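Local coordinates for transcriptional protein SWT1 (Saccharomyces cerevisiae, PDB 4PQZ) that acts in transcription, probably as an activator, and as an RNA endonuclease that interacts with the TREX complex and RNA polymerase II, represented here by its C-terminal HEPN-like domain, at residues A[54-59]-A[141-146]. Numbering follows the deposited sequence.
Sequences IDHTLR and SKFTNE
Chi1 of -156° swings the imidazole of His-56 away from its own backbone N, while Phe-143, with CG opposite its carbonyl carbon (chi1 -71°), reaches from the turn between helices 122-139 and 145-163 toward helix 35-62. The two rings form a T-shaped (edge-to-face) pair in the all-helical HEPN-like fold of this C-terminal domain. Their centroids are 5.0 Å apart and their planes meet at 69°. The edge of the imidazole faces one side of the phenyl ring, where His-56 ND1 sits above the plane but displaced toward the rim, 3.9 Å from Phe-143 CE1. The methylene of His-56 adds a second touch, its CB 3.9 Å from Phe-143 CZ. Thr-57, the next residue on the helix, meets the same ring differently: its hydroxyl lies near the ring plane, at the rim, and its side chain runs roughly at right angles to that of Phe-143. The contact is small and lies at the surface, joining the first long helix to the inter-helix turn through one aromatic side chain. Phe-140 meets the Phe-143 ring as well, and Phe-52 that of His-56. Just beyond Phe-143, Thr-144 is the N-cap of helix 145-163, its OG1 accepting a hydrogen bond from Glu-147 N. The closest approach across the contact is Thr-57 OG1 to Phe-143 CE1, at 3.4 Å.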
ATOM      1  N   ILE A  54       0.580  -3.864  -6.523  1.00 54.33           N
ATOM      2  CA  ILE A  54      -0.492  -4.757  -6.916  1.00 52.51           C
ATOM      3  C   ILE A  54      -0.485  -5.019  -8.425  1.00 48.51           C
ATOM      4  O   ILE A  54      -0.570  -6.173  -8.854  1.00 44.02           O
ATOM      5  CB  ILE A  54      -1.855  -4.242  -6.430  1.00 50.41           C
ATOM      6  CG1 ILE A  54      -1.924  -4.393  -4.903  1.00 43.81           C
ATOM      7  CG2 ILE A  54      -2.978  -4.993  -7.104  1.00 42.68           C
ATOM      8  CD1 ILE A  54      -3.232  -4.026  -4.331  1.00 42.97           C
ATOM      9  N   ASP A  55      -0.347  -3.955  -9.218  1.00 57.83           N
ATOM     10  CA  ASP A  55      -0.195  -4.050 -10.680  1.00 56.75           C
ATOM     11  C   ASP A  55       0.906  -5.019 -11.091  1.00 51.49           C
ATOM     12  O   ASP A  55       0.700  -5.896 -11.919  1.00 60.20           O
ATOM     13  CB  ASP A  55       0.102  -2.662 -11.283  1.00 52.99           C
ATOM     14  CG  ASP A  55       0.130  -2.668 -12.834  1.00 66.85           C
ATOM     15  OD1 ASP A  55      -0.937  -2.533 -13.470  1.00 68.97           O
ATOM     16  OD2 ASP A  55       1.224  -2.786 -13.418  1.00 62.26           O
ATOM     17  N   HIS A  56       2.077  -4.852 -10.493  1.00 54.57           N
ATOM     18  CA  HIS A  56       3.277  -5.589 -10.880  1.00 60.72           C
ATOM     19  C   HIS A  56       3.166  -7.081 -10.562  1.00 44.77           C
ATOM     20  O   HIS A  56       3.587  -7.945 -11.336  1.00 51.41           O
ATOM     21  CB  HIS A  56       4.518  -4.981 -10.185  1.00 46.47           C
ATOM     22  CG  HIS A  56       5.795  -5.245 -10.911  1.00 53.42           C
ATOM     23  ND1 HIS A  56       6.672  -6.251 -10.547  1.00 66.97           N
ATOM     24  CD2 HIS A  56       6.347  -4.642 -11.990  1.00 65.07           C
ATOM     25  CE1 HIS A  56       7.704  -6.251 -11.365  1.00 77.81           C
ATOM     26  NE2 HIS A  56       7.534  -5.281 -12.255  1.00 75.67           N
ATOM     27  N   THR A  57       2.604  -7.365  -9.400  1.00 42.82           N
ATOM     28  CA  THR A  57       2.435  -8.731  -8.941  1.00 47.04           C
ATOM     29  C   THR A  57       1.361  -9.467  -9.787  1.00 53.33           C
ATOM     30  O   THR A  57       1.555 -10.617 -10.185  1.00 44.42           O
ATOM     31  CB  THR A  57       2.126  -8.732  -7.423  1.00 36.60           C
ATOM     32  OG1 THR A  57       3.349  -8.641  -6.672  1.00 44.05           O
ATOM     33  CG2 THR A  57       1.320  -9.979  -6.989  1.00 38.43           C
ATOM     34  N   LEU A  58       0.261  -8.783 -10.094  1.00 47.36           N
ATOM     35  CA  LEU A  58      -0.821  -9.377 -10.879  1.00 61.31           C
ATOM     36  C   LEU A  58      -0.408  -9.647 -12.324  1.00 60.53           C
ATOM     37  O   LEU A  58      -0.674 -10.722 -12.868  1.00 50.04           O
ATOM     38  CB  LEU A  58      -2.068  -8.496 -10.846  1.00 50.25           C
ATOM     39  CG  LEU A  58      -3.131  -8.807  -9.779  1.00 51.30           C
ATOM     40  CD1 LEU A  58      -3.218 -10.265  -9.528  1.00 39.85           C
ATOM     41  CD2 LEU A  58      -2.758  -8.250  -8.526  1.00 47.57           C
ATOM     42  N   ARG A  59       0.244  -8.662 -12.936  1.00 55.43           N
ATOM     43  CA  ARG A  59       0.762  -8.795 -14.286  1.00 59.31           C
ATOM     44  C   ARG A  59       1.808  -9.909 -14.398  1.00 54.08           C
ATOM     45  O   ARG A  59       1.899 -10.583 -15.422  1.00 62.85           O
ATOM     46  CB  ARG A  59       1.340  -7.465 -14.760  1.00 65.77           C
ATOM     47  CG  ARG A  59       0.287  -6.422 -15.106  1.00 55.84           C
ATOM     48  CD  ARG A  59       0.963  -5.189 -15.691  1.00 51.54           C
ATOM     49  NE  ARG A  59       0.026  -4.126 -16.044  1.00 63.21           N
ATOM     50  CZ  ARG A  59      -0.589  -4.030 -17.221  1.00 73.73           C
ATOM     51  NH1 ARG A  59      -0.381  -4.949 -18.162  1.00 61.80           N
ATOM     52  NH2 ARG A  59      -1.425  -3.022 -17.454  1.00 76.44           N
ATOM     53  N   SER A 141       8.145  -8.074  -1.383  1.00 50.19           N
ATOM     54  CA  SER A 141       9.053  -9.124  -0.912  1.00 51.69           C
ATOM     55  C   SER A 141       9.645 -10.028  -2.015  1.00 48.47           C
ATOM     56  O   SER A 141      10.629 -10.739  -1.780  1.00 47.50           O
ATOM     57  CB  SER A 141       8.390  -9.976   0.179  1.00 44.48           C
ATOM     58  OG  SER A 141       7.390 -10.829  -0.365  1.00 47.28           O
ATOM     59  N   LYS A 142       9.060 -10.000  -3.205  1.00 47.70           N
ATOM     60  CA  LYS A 142       9.603 -10.778  -4.308  1.00 43.20           C
ATOM     61  C   LYS A 142      10.013  -9.888  -5.463  1.00 50.63           C
ATOM     62  O   LYS A 142      10.305 -10.376  -6.550  1.00 62.50           O
ATOM     63  CB  LYS A 142       8.607 -11.842  -4.782  1.00 49.91           C
ATOM     64  CG  LYS A 142       8.218 -12.839  -3.689  1.00 53.84           C
ATOM     65  CD  LYS A 142       7.436 -13.985  -4.288  1.00 71.21           C
ATOM     66  CE  LYS A 142       7.981 -15.332  -3.849  1.00 82.15           C
ATOM     67  NZ  LYS A 142       7.472 -16.418  -4.746  1.00 89.60           N
ATOM     68  N   PHE A 143      10.040  -8.581  -5.223  1.00 53.00           N
ATOM     69  CA  PHE A 143      10.490  -7.647  -6.244  1.00 54.93           C
ATOM     70  C   PHE A 143      12.025  -7.670  -6.336  1.00 50.62           C
ATOM     71  O   PHE A 143      12.709  -8.387  -5.587  1.00 37.54           O
ATOM     72  CB  PHE A 143       9.975  -6.229  -5.965  1.00 52.26           C
ATOM     73  CG  PHE A 143       8.492  -6.059  -6.180  1.00 58.48           C
ATOM     74  CD1 PHE A 143       7.690  -7.135  -6.573  1.00 61.43           C
ATOM     75  CD2 PHE A 143       7.894  -4.814  -5.999  1.00 48.49           C
ATOM     76  CE1 PHE A 143       6.304  -6.973  -6.762  1.00 56.19           C
ATOM     77  CE2 PHE A 143       6.505  -4.641  -6.200  1.00 51.49           C
ATOM     78  CZ  PHE A 143       5.710  -5.723  -6.574  1.00 40.14           C
ATOM     79  N   THR A 144      12.571  -6.894  -7.254  1.00 44.73           N
ATOM     80  CA  THR A 144      14.029  -6.848  -7.389  1.00 58.23           C
ATOM     81  C   THR A 144      14.678  -6.046  -6.252  1.00 58.38           C
ATOM     82  O   THR A 144      14.012  -5.254  -5.573  1.00 51.91           O
ATOM     83  CB  THR A 144      14.440  -6.281  -8.741  1.00 53.07           C
ATOM     84  OG1 THR A 144      14.310  -4.854  -8.726  1.00 63.92           O
ATOM     85  CG2 THR A 144      13.555  -6.879  -9.854  1.00 52.85           C
ATOM     86  N   ASN A 145      15.971  -6.277  -6.029  1.00 63.58           N
ATOM     87  CA  ASN A 145      16.710  -5.564  -4.986  1.00 63.37           C
ATOM     88  C   ASN A 145      16.602  -4.051  -5.187  1.00 53.38           C
ATOM     89  O   ASN A 145      16.464  -3.280  -4.230  1.00 57.81           O
ATOM     90  CB  ASN A 145      18.174  -6.017  -4.972  1.00 67.93           C
ATOM     91  CG  ASN A 145      18.962  -5.446  -3.792  1.00 65.61           C
ATOM     92  OD1 ASN A 145      19.619  -4.406  -3.912  1.00 55.83           O
ATOM     93  ND2 ASN A 145      18.901  -6.128  -2.646  1.00 64.08           N
ATOM     94  N   GLU A 146      16.621  -3.650  -6.450  1.00 45.82           N
ATOM     95  CA  GLU A 146      16.465  -2.256  -6.859  1.00 63.56           C
ATOM     96  C   GLU A 146      15.142  -1.632  -6.415  1.00 70.01           C
ATOM     97  O   GLU A 146      15.113  -0.514  -5.874  1.00 54.09           O
ATOM     98  CB  GLU A 146      16.522  -2.185  -8.371  1.00 66.23           C
ATOM     99  CG  GLU A 146      16.774  -0.810  -8.893  1.00 86.43           C
ATOM    100  CD  GLU A 146      17.606  -0.859 -10.146  1.00 99.23           C
ATOM    101  OE1 GLU A 146      17.013  -1.076 -11.224  1.00108.77           O
ATOM    102  OE2 GLU A 146      18.847  -0.710 -10.049  1.00 98.50           O
TER